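EtuB protein (Clostridium kluyveri DSM 555, PDB 3IO0) forms trimers that probably serve as building blocks of the protein shell of a bacterial microcompartment associated with ethanol utilisation. Local coordinates at residues Gly13-Leu18 and Gly41-Arg46; Lys166-Lys171 and Leu201-Ala206; Thr65-Ile70 and Phe134-Gly139. All coordinates share one frame; numbering follows the deposited sequence.

Contact 1 (Gly13-Leu18 and Gly41-Arg46); sequences GDTVGL and GIISAR
Val16 and Ser44 exchange backbone hydrogen bonds in both directions, Val16 N to Ser44 O at 2.8 Å and Ser44 N to Val16 O at 3.1 Å. Two residues on, Leu18 and Ile42 form a second hydrogen-bonded pair, with Gly17 and Ile43 as the non-hydrogen-bonded pair between them. Strands 15-18 and 41-45 thus run antiparallel, their axes at 163°. Beyond Thr15 the ladder fades into a weak bond from Arg46 N to Asp14 O.

On the face that carries Leu18 and Ile42, their CB atoms meet 4.0 Å apart, and Ile42 CD1 reaches back over Leu18 CB. On the other face, Ile43 CG2 lies alongside Thr15 OG1, both side chains pointing the same way; helix 93-111 packs here against Thr15 and Ile43.

At the Asp14-Arg46 end of the ladder, the arginine side chain can be followed outward. Its CB lies 3.8 Å from Asp14 CB; Arg46 CG comes to 3.4 Å from Asp14 CB and also nears Asp14 OD2. Bends at chi2 (-67°) and chi3 (-49°) then turn the chain aside, NE forming a salt bridge with Asp75 and NH1 a hydrogen bond to Ala119 O of the second subunit. Asp14 OD2 stays 4.7 Å from Arg46 NH1 and instead forms a salt bridge with Lys77. Ser44 OG bonds to Gly155 N of the second subunit, so the Val16-Ser44-Leu18 face also meets the neighbouring chain. The pairing is that of adjacent strands in the antiparallel sheet of a circularly permuted BMC domain, one side backed by helices and the other reaching a subunit interface.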
loop_
_atom_site.group_PDB
_atom_site.type_symbol
_atom_site.label_atom_id
_atom_site.label_comp_id
_atom_site.label_asym_id
_atom_site.label_seq_id
_atom_site.Cartn_x
_atom_site.Cartn_y
_atom_site.Cartn_z
ATOM N N GLY A 13 10.048 -12.352 -11.176
ATOM C CA GLY A 13 9.147 -11.327 -10.624
ATOM C C GLY A 13 8.422 -10.939 -11.885
ATOM O O GLY A 13 8.468 -11.695 -12.866
ATOM N N ASP A 14 7.762 -9.802 -11.951
ATOM C CA ASP A 14 7.297 -9.476 -13.295
ATOM C C ASP A 14 8.122 -8.324 -13.786
ATOM O O ASP A 14 7.672 -7.183 -13.790
ATOM C CB ASP A 14 5.782 -9.237 -13.384
ATOM C CG ASP A 14 4.977 -10.532 -13.354
ATOM O OD1 ASP A 14 5.530 -11.607 -13.658
ATOM O OD2 ASP A 14 3.783 -10.482 -13.021
ATOM N N THR A 15 9.361 -8.612 -14.158
ATOM C CA THR A 15 10.236 -7.511 -14.499
ATOM C C THR A 15 10.386 -7.287 -15.994
ATOM O O THR A 15 10.490 -8.249 -16.750
ATOM C CB THR A 15 11.577 -7.483 -13.685
ATOM O OG1 THR A 15 12.655 -7.091 -14.536
ATOM C CG2 THR A 15 11.891 -8.790 -13.067
ATOM N N VAL A 16 10.337 -6.017 -16.401
ATOM C CA VAL A 16 10.683 -5.602 -17.760
ATOM C C VAL A 16 11.888 -4.701 -17.798
ATOM O O VAL A 16 12.131 -3.923 -16.867
ATOM C CB VAL A 16 9.602 -4.767 -18.462
ATOM C CG1 VAL A 16 9.062 -5.508 -19.646
ATOM C CG2 VAL A 16 8.539 -4.291 -17.500
ATOM N N GLY A 17 12.613 -4.795 -18.906
ATOM C CA GLY A 17 13.646 -3.848 -19.252
ATOM C C GLY A 17 13.135 -3.011 -20.398
ATOM O O GLY A 17 12.641 -3.542 -21.386
ATOM N N LEU A 18 13.232 -1.698 -20.254
ATOM C CA LEU A 18 12.768 -0.774 -21.272
ATOM C C LEU A 18 13.817 0.281 -21.503
ATOM O O LEU A 18 14.650 0.550 -20.631
ATOM C CB LEU A 18 11.472 -0.100 -20.836
ATOM C CG LEU A 18 10.287 -1.013 -20.552
ATOM C CD1 LEU A 18 9.238 -0.268 -19.771
ATOM C CD2 LEU A 18 9.720 -1.539 -21.847
ATOM N N GLY A 41 16.933 4.194 -19.227
ATOM C CA GLY A 41 16.857 2.749 -19.097
ATOM C C GLY A 41 15.996 2.424 -17.892
ATOM O O GLY A 41 16.176 3.010 -16.820
ATOM N N ILE A 42 15.054 1.500 -18.059
ATOM C CA ILE A 42 14.103 1.187 -17.001
ATOM C C ILE A 42 14.157 -0.278 -16.595
ATOM O O ILE A 42 14.180 -1.167 -17.443
ATOM C CB ILE A 42 12.656 1.538 -17.423
ATOM C CG1 ILE A 42 12.526 3.037 -17.705
ATOM C CG2 ILE A 42 11.647 1.074 -16.356
ATOM C CD1 ILE A 42 11.358 3.409 -18.584
ATOM N N ILE A 43 14.191 -0.518 -15.289
ATOM C CA ILE A 43 13.914 -1.841 -14.741
ATOM C C ILE A 43 12.694 -1.665 -13.860
ATOM O O ILE A 43 12.720 -0.881 -12.914
ATOM C CB ILE A 43 15.102 -2.430 -13.932
ATOM C CG1 ILE A 43 16.384 -2.459 -14.768
ATOM C CG2 ILE A 43 14.778 -3.830 -13.456
ATOM C CD1 ILE A 43 16.333 -3.413 -15.953
ATOM N N SER A 44 11.624 -2.373 -14.200
ATOM C CA SER A 44 10.359 -2.260 -13.491
ATOM C C SER A 44 9.838 -3.660 -13.199
ATOM O O SER A 44 9.856 -4.507 -14.088
ATOM C CB SER A 44 9.351 -1.484 -14.347
ATOM O OG SER A 44 8.207 -1.097 -13.593
ATOM N N ALA A 45 9.381 -3.914 -11.973
ATOM C CA ALA A 45 8.886 -5.247 -11.614
ATOM C C ALA A 45 7.768 -5.244 -10.590
ATOM O O ALA A 45 7.650 -4.314 -9.775
ATOM C CB ALA A 45 10.009 -6.118 -11.120
ATOM N N ARG A 46 6.963 -6.301 -10.625
ATOM C CA ARG A 46 5.860 -6.440 -9.694
ATOM C C ARG A 46 6.360 -7.021 -8.389
ATOM O O ARG A 46 5.904 -6.620 -7.324
ATOM C CB ARG A 46 4.758 -7.333 -10.270
ATOM C CG ARG A 46 4.168 -6.853 -11.605
ATOM C CD ARG A 46 3.388 -5.550 -11.477
ATOM N NE ARG A 46 2.420 -5.582 -10.377
ATOM C CZ ARG A 46 1.290 -6.280 -10.371
ATOM N NH1 ARG A 46 0.955 -7.033 -11.410
ATOM N NH2 ARG A 46 0.495 -6.226 -9.312
#

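Contact 2 (Lys166-Lys171 and Leu201-Ala206); sequences KTADVK and LQSLTA
The chain leaves helix 154-167 beside helix 197-217, bringing Thr167 and Ser203 to 5.3 Å between CA atoms before 168-170 continue in extended form toward strand 171-176. Thr167 carries much of the contact with its two branches. CG2, anti to the backbone N, rests 3.4 Å from Gln202 O and also approaches the Gln202 side chain at CG. OG1 lies against the methyl of Ala206, 3.2 Å from its CB, while its hydrogen bond goes back to Thr163 O within its own helix. Here the end of one helix and the loop after it pack on the long helix 197-217, within the second of the two BMC repeats in the chain; the segment between the helices includes strands 171-176 and 189-195.

Ser203 OG sits among apolar groups. Ala168 CB comes within 3.5 Å of it, and Val170 CG2 within 3.7 Å, with Val170 CG1 slightly farther off. Ser203 OG is hydrogen-bonded to Ala164 O, a link that joins the two helices just before residues 166-171. At the solvent-facing margin, Gln202 extends beyond CG, and its NE2 stands 4.2 Å from Ala168 CB.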
loop_
_atom_site.group_PDB
_atom_site.type_symbol
_atom_site.label_atom_id
_atom_site.label_comp_id
_atom_site.label_asym_id
_atom_site.label_seq_id
_atom_site.Cartn_x
_atom_site.Cartn_y
_atom_site.Cartn_z
ATOM N N LYS A 166 24.257 -8.679 15.845
ATOM C CA LYS A 166 24.895 -9.400 16.942
ATOM C C LYS A 166 26.065 -10.243 16.431
ATOM O O LYS A 166 27.110 -10.295 17.063
ATOM C CB LYS A 166 23.875 -10.297 17.652
ATOM C CG LYS A 166 22.972 -9.601 18.679
ATOM C CD LYS A 166 21.700 -10.440 18.858
ATOM C CE LYS A 166 21.267 -10.632 20.320
ATOM N NZ LYS A 166 20.247 -9.665 20.758
ATOM N N THR A 167 25.877 -10.865 15.267
ATOM C CA THR A 167 26.805 -11.843 14.699
ATOM C C THR A 167 28.218 -11.347 14.398
ATOM O O THR A 167 29.178 -12.101 14.563
ATOM C CB THR A 167 26.213 -12.455 13.420
ATOM O OG1 THR A 167 25.206 -13.397 13.786
ATOM C CG2 THR A 167 27.274 -13.166 12.583
ATOM N N ALA A 168 28.360 -10.107 13.943
ATOM C CA ALA A 168 29.666 -9.638 13.493
ATOM C C ALA A 168 29.799 -8.138 13.630
ATOM O O ALA A 168 28.859 -7.454 14.055
ATOM C CB ALA A 168 29.919 -10.071 12.053
ATOM N N ASP A 169 30.972 -7.622 13.281
ATOM C CA ASP A 169 31.227 -6.202 13.423
ATOM C C ASP A 169 30.879 -5.465 12.129
ATOM O O ASP A 169 31.713 -5.321 11.228
ATOM C CB ASP A 169 32.671 -5.940 13.875
ATOM C CG ASP A 169 32.964 -4.447 14.068
ATOM O OD1 ASP A 169 32.042 -3.691 14.472
ATOM O OD2 ASP A 169 34.115 -4.015 13.814
ATOM N N VAL A 170 29.633 -5.009 12.041
ATOM C CA VAL A 170 29.127 -4.345 10.834
ATOM C C VAL A 170 28.441 -3.025 11.181
ATOM O O VAL A 170 27.904 -2.875 12.283
ATOM C CB VAL A 170 28.147 -5.251 10.045
ATOM C CG1 VAL A 170 28.891 -6.400 9.377
ATOM C CG2 VAL A 170 27.038 -5.780 10.949
ATOM N N LYS A 171 28.471 -2.068 10.252
ATOM C CA LYS A 171 27.743 -0.806 10.411
ATOM C C LYS A 171 26.273 -0.996 10.029
ATOM O O LYS A 171 25.959 -1.711 9.059
ATOM C CB LYS A 171 28.344 0.289 9.533
ATOM C CG LYS A 171 29.814 0.568 9.732
ATOM C CD LYS A 171 30.192 1.801 8.915
ATOM C CE LYS A 171 31.536 2.417 9.340
ATOM N NZ LYS A 171 32.700 1.694 8.739
ATOM N N LEU A 201 29.299 -10.949 5.205
ATOM C CA LEU A 201 28.861 -12.299 4.843
ATOM C C LEU A 201 28.467 -13.151 6.056
ATOM O O LEU A 201 27.476 -13.885 6.018
ATOM C CB LEU A 201 29.925 -13.002 4.001
ATOM C CG LEU A 201 29.908 -12.573 2.532
ATOM C CD1 LEU A 201 31.247 -12.815 1.857
ATOM C CD2 LEU A 201 28.759 -13.245 1.776
ATOM N N GLN A 202 29.234 -13.031 7.133
ATOM C CA GLN A 202 28.965 -13.775 8.360
ATOM C C GLN A 202 27.599 -13.379 8.962
ATOM O O GLN A 202 26.816 -14.257 9.379
ATOM C CB GLN A 202 30.099 -13.524 9.348
ATOM C CG GLN A 202 30.393 -14.638 10.340
ATOM C CD GLN A 202 31.354 -14.160 11.432
ATOM O OE1 GLN A 202 31.179 -14.481 12.609
ATOM N NE2 GLN A 202 32.355 -13.361 11.047
ATOM N N SER A 203 27.323 -12.063 8.977
ATOM C CA SER A 203 26.038 -11.498 9.427
ATOM C C SER A 203 24.870 -11.948 8.562
ATOM O O SER A 203 23.869 -12.455 9.066
ATOM C CB SER A 203 26.085 -9.975 9.418
ATOM O OG SER A 203 26.837 -9.483 10.501
ATOM N N LEU A 204 25.005 -11.750 7.256
ATOM C CA LEU A 204 23.983 -12.144 6.304
ATOM C C LEU A 204 23.569 -13.603 6.479
ATOM O O LEU A 204 22.384 -13.928 6.400
ATOM C CB LEU A 204 24.495 -11.902 4.888
ATOM C CG LEU A 204 24.090 -10.648 4.107
ATOM C CD1 LEU A 204 23.316 -9.623 4.918
ATOM C CD2 LEU A 204 25.307 -10.018 3.449
ATOM N N THR A 205 24.545 -14.470 6.740
ATOM C CA THR A 205 24.290 -15.905 6.759
ATOM C C THR A 205 23.564 -16.329 8.016
ATOM O O THR A 205 22.647 -17.166 7.952
ATOM C CB THR A 205 25.570 -16.732 6.618
ATOM O OG1 THR A 205 26.386 -16.155 5.602
ATOM C CG2 THR A 205 25.232 -18.170 6.222
ATOM N N ALA A 206 23.985 -15.764 9.147
ATOM C CA ALA A 206 23.328 -16.032 10.414
ATOM C C ALA A 206 21.892 -15.528 10.338
ATOM O O ALA A 206 20.958 -16.205 10.780
ATOM C CB ALA A 206 24.070 -15.368 11.548
#

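Contact 3 (Thr65-Ile70 and Phe134-Gly139); sequences TEVATI and FEKAFG
Lys136 reaches from helix 134-138 across to strand 66-70, laying its methylene chain over Val67 and Ile70. With CG anti to the backbone N (chi1 -176°), the chain leaves the helix toward the strand, and its carbons pass in turn from Ile70 CD1 to Val67 CG1 and the strand backbone. Lys136 CB lies 3.9 Å from Ile70 CD1. CG falls between the two strand residues, near both Ile70 CD1 and Val67 CG1. CD passes Val67 CG1, and Lys136 CE comes to 3.6 Å from Val67 O, with Ala68 O close by. NZ stays 3.9 Å from Ala68 O, too far for a hydrogen bond, so the lysine contributes chiefly through its aliphatic part. The lysine chain and the two strand side chains run antiparallel alongside one another.

Val67 offers its CG1 methyl, which meets Lys136 CE at 3.8 Å. Ile70 projects its longer branch instead: CG1 lies beside the backbone N, and the extended second torsion (158°) carries CD1 out to the helix. There Ile70 CD1 touches Ala137 as well, 4.2 Å from its CB. Val67 also packs on Leu132 and Ile133, and Ile70 on Ile133, about one turn earlier in the same helix.

Ala68 and Thr69 point away from the helix; both are matched with Val87 on strand 84-90 in a classic beta bulge. The short segments of strand and helix lie 8.9 Å apart at closest approach, with 39° between their directions. This is helix-on-strand packing between the two tandem BMC repeats, where the short helix 132-138 leans on the strand of the first repeat's sheet that is outermost within this chain.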
loop_
_atom_site.group_PDB
_atom_site.type_symbol
_atom_site.label_atom_id
_atom_site.label_comp_id
_atom_site.label_asym_id
_atom_site.label_seq_id
_atom_site.Cartn_x
_atom_site.Cartn_y
_atom_site.Cartn_z
ATOM N N THR A 65 26.412 4.791 -17.219
ATOM C CA THR A 65 25.080 5.237 -16.820
ATOM C C THR A 65 25.030 5.893 -15.428
ATOM O O THR A 65 25.974 5.809 -14.635
ATOM C CB THR A 65 24.083 4.088 -16.899
ATOM O OG1 THR A 65 24.658 2.936 -16.278
ATOM C CG2 THR A 65 23.775 3.760 -18.350
ATOM N N GLU A 66 23.929 6.579 -15.148
ATOM C CA GLU A 66 23.718 7.174 -13.836
ATOM C C GLU A 66 22.291 6.874 -13.384
ATOM O O GLU A 66 21.475 6.384 -14.169
ATOM C CB GLU A 66 23.973 8.673 -13.875
ATOM C CG GLU A 66 25.418 9.058 -14.088
ATOM C CD GLU A 66 25.646 10.553 -13.888
ATOM O OE1 GLU A 66 24.802 11.359 -14.352
ATOM O OE2 GLU A 66 26.669 10.923 -13.264
ATOM N N VAL A 67 21.999 7.152 -12.117
ATOM C CA VAL A 67 20.717 6.781 -11.550
ATOM C C VAL A 67 19.790 7.988 -11.529
ATOM O O VAL A 67 20.061 8.984 -10.859
ATOM C CB VAL A 67 20.896 6.181 -10.146
ATOM C CG1 VAL A 67 19.560 6.041 -9.438
ATOM C CG2 VAL A 67 21.621 4.834 -10.228
ATOM N N ALA A 68 18.704 7.904 -12.286
ATOM C CA ALA A 68 17.718 8.972 -12.327
ATOM C C ALA A 68 16.768 8.840 -11.143
ATOM O O ALA A 68 16.556 9.793 -10.402
ATOM C CB ALA A 68 16.960 8.946 -13.636
ATOM N N THR A 69 16.205 7.656 -10.945
ATOM C CA THR A 69 15.280 7.474 -9.842
ATOM C C THR A 69 15.163 6.016 -9.417
ATOM O O THR A 69 15.182 5.120 -10.256
ATOM C CB THR A 69 13.884 8.089 -10.168
ATOM O OG1 THR A 69 13.068 8.072 -8.999
ATOM C CG2 THR A 69 13.179 7.319 -11.247
ATOM N N ILE A 70 15.075 5.785 -8.108
ATOM C CA ILE A 70 14.763 4.459 -7.575
ATOM C C ILE A 70 13.560 4.587 -6.648
ATOM O O ILE A 70 13.667 5.204 -5.598
ATOM C CB ILE A 70 15.934 3.876 -6.769
ATOM C CG1 ILE A 70 17.224 3.904 -7.586
ATOM C CG2 ILE A 70 15.600 2.466 -6.276
ATOM C CD1 ILE A 70 18.472 3.859 -6.733
ATOM N N PHE A 134 22.847 1.531 -4.597
ATOM C CA PHE A 134 22.694 1.462 -3.152
ATOM C C PHE A 134 23.162 2.719 -2.467
ATOM O O PHE A 134 22.761 3.000 -1.336
ATOM C CB PHE A 134 23.408 0.242 -2.597
ATOM C CG PHE A 134 22.938 -1.039 -3.198
ATOM C CD1 PHE A 134 21.597 -1.398 -3.128
ATOM C CD2 PHE A 134 23.829 -1.880 -3.856
ATOM C CE1 PHE A 134 21.148 -2.579 -3.700
ATOM C CE2 PHE A 134 23.392 -3.075 -4.425
ATOM C CZ PHE A 134 22.048 -3.426 -4.348
ATOM N N GLU A 135 23.992 3.494 -3.154
ATOM C CA GLU A 135 24.340 4.820 -2.661
ATOM C C GLU A 135 23.131 5.752 -2.701
ATOM O O GLU A 135 22.894 6.511 -1.768
ATOM C CB GLU A 135 25.469 5.420 -3.466
ATOM C CG GLU A 135 26.713 4.602 -3.466
ATOM C CD GLU A 135 27.820 5.301 -4.195
ATOM O OE1 GLU A 135 28.821 4.637 -4.509
ATOM O OE2 GLU A 135 27.685 6.517 -4.460
ATOM N N LYS A 136 22.360 5.692 -3.779
ATOM C CA LYS A 136 21.182 6.534 -3.892
ATOM C C LYS A 136 20.026 6.013 -3.016
ATOM O O LYS A 136 19.316 6.800 -2.388
ATOM C CB LYS A 136 20.774 6.692 -5.365
ATOM C CG LYS A 136 19.605 7.644 -5.622
ATOM C CD LYS A 136 20.029 8.736 -6.599
ATOM C CE LYS A 136 18.869 9.253 -7.456
ATOM N NZ LYS A 136 17.820 9.978 -6.673
ATOM N N ALA A 137 19.851 4.697 -2.961
ATOM C CA ALA A 137 18.702 4.117 -2.274
ATOM C C ALA A 137 18.852 4.179 -0.759
ATOM O O ALA A 137 17.888 4.426 -0.047
ATOM C CB ALA A 137 18.474 2.672 -2.727
ATOM N N PHE A 138 20.073 3.969 -0.277
ATOM C CA PHE A 138 20.301 3.686 1.128
ATOM C C PHE A 138 21.421 4.494 1.725
ATOM O O PHE A 138 21.613 4.469 2.940
ATOM C CB PHE A 138 20.679 2.228 1.290
ATOM C CG PHE A 138 19.608 1.276 0.901
ATOM C CD1 PHE A 138 18.368 1.312 1.519
ATOM C CD2 PHE A 138 19.856 0.302 -0.052
ATOM C CE1 PHE A 138 17.372 0.407 1.176
ATOM C CE2 PHE A 138 18.872 -0.614 -0.408
ATOM C CZ PHE A 138 17.621 -0.563 0.209
ATOM N N GLY A 139 22.177 5.181 0.879
ATOM C CA GLY A 139 23.366 5.878 1.332
ATOM C C GLY A 139 24.435 4.893 1.762
ATOM O O GLY A 139 25.177 5.140 2.714
#

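Contact 1 is buried, contact 2 partly so, and contact 3 lies at the surface. Contacts 1 and 3 reach the same five-stranded sheet: 13-18 with 41-46 joins two neighbouring strands within it, whereas 65-70 with 134-139 docks a helix on the strand outermost within this chain. Their centres are 16 Å apart. Contact 2 belongs to the other BMC repeat, on the opposite side of the chain's centre from contact 1, with 31 Å between their centres. Chemistry follows place: backbone hydrogen bonds dominate contact 1, small methyl and hydroxyl groups meet between a helix end with its following loop and a second helix in contact 2, and contact 3 relies on aliphatic chains, including a lysine's.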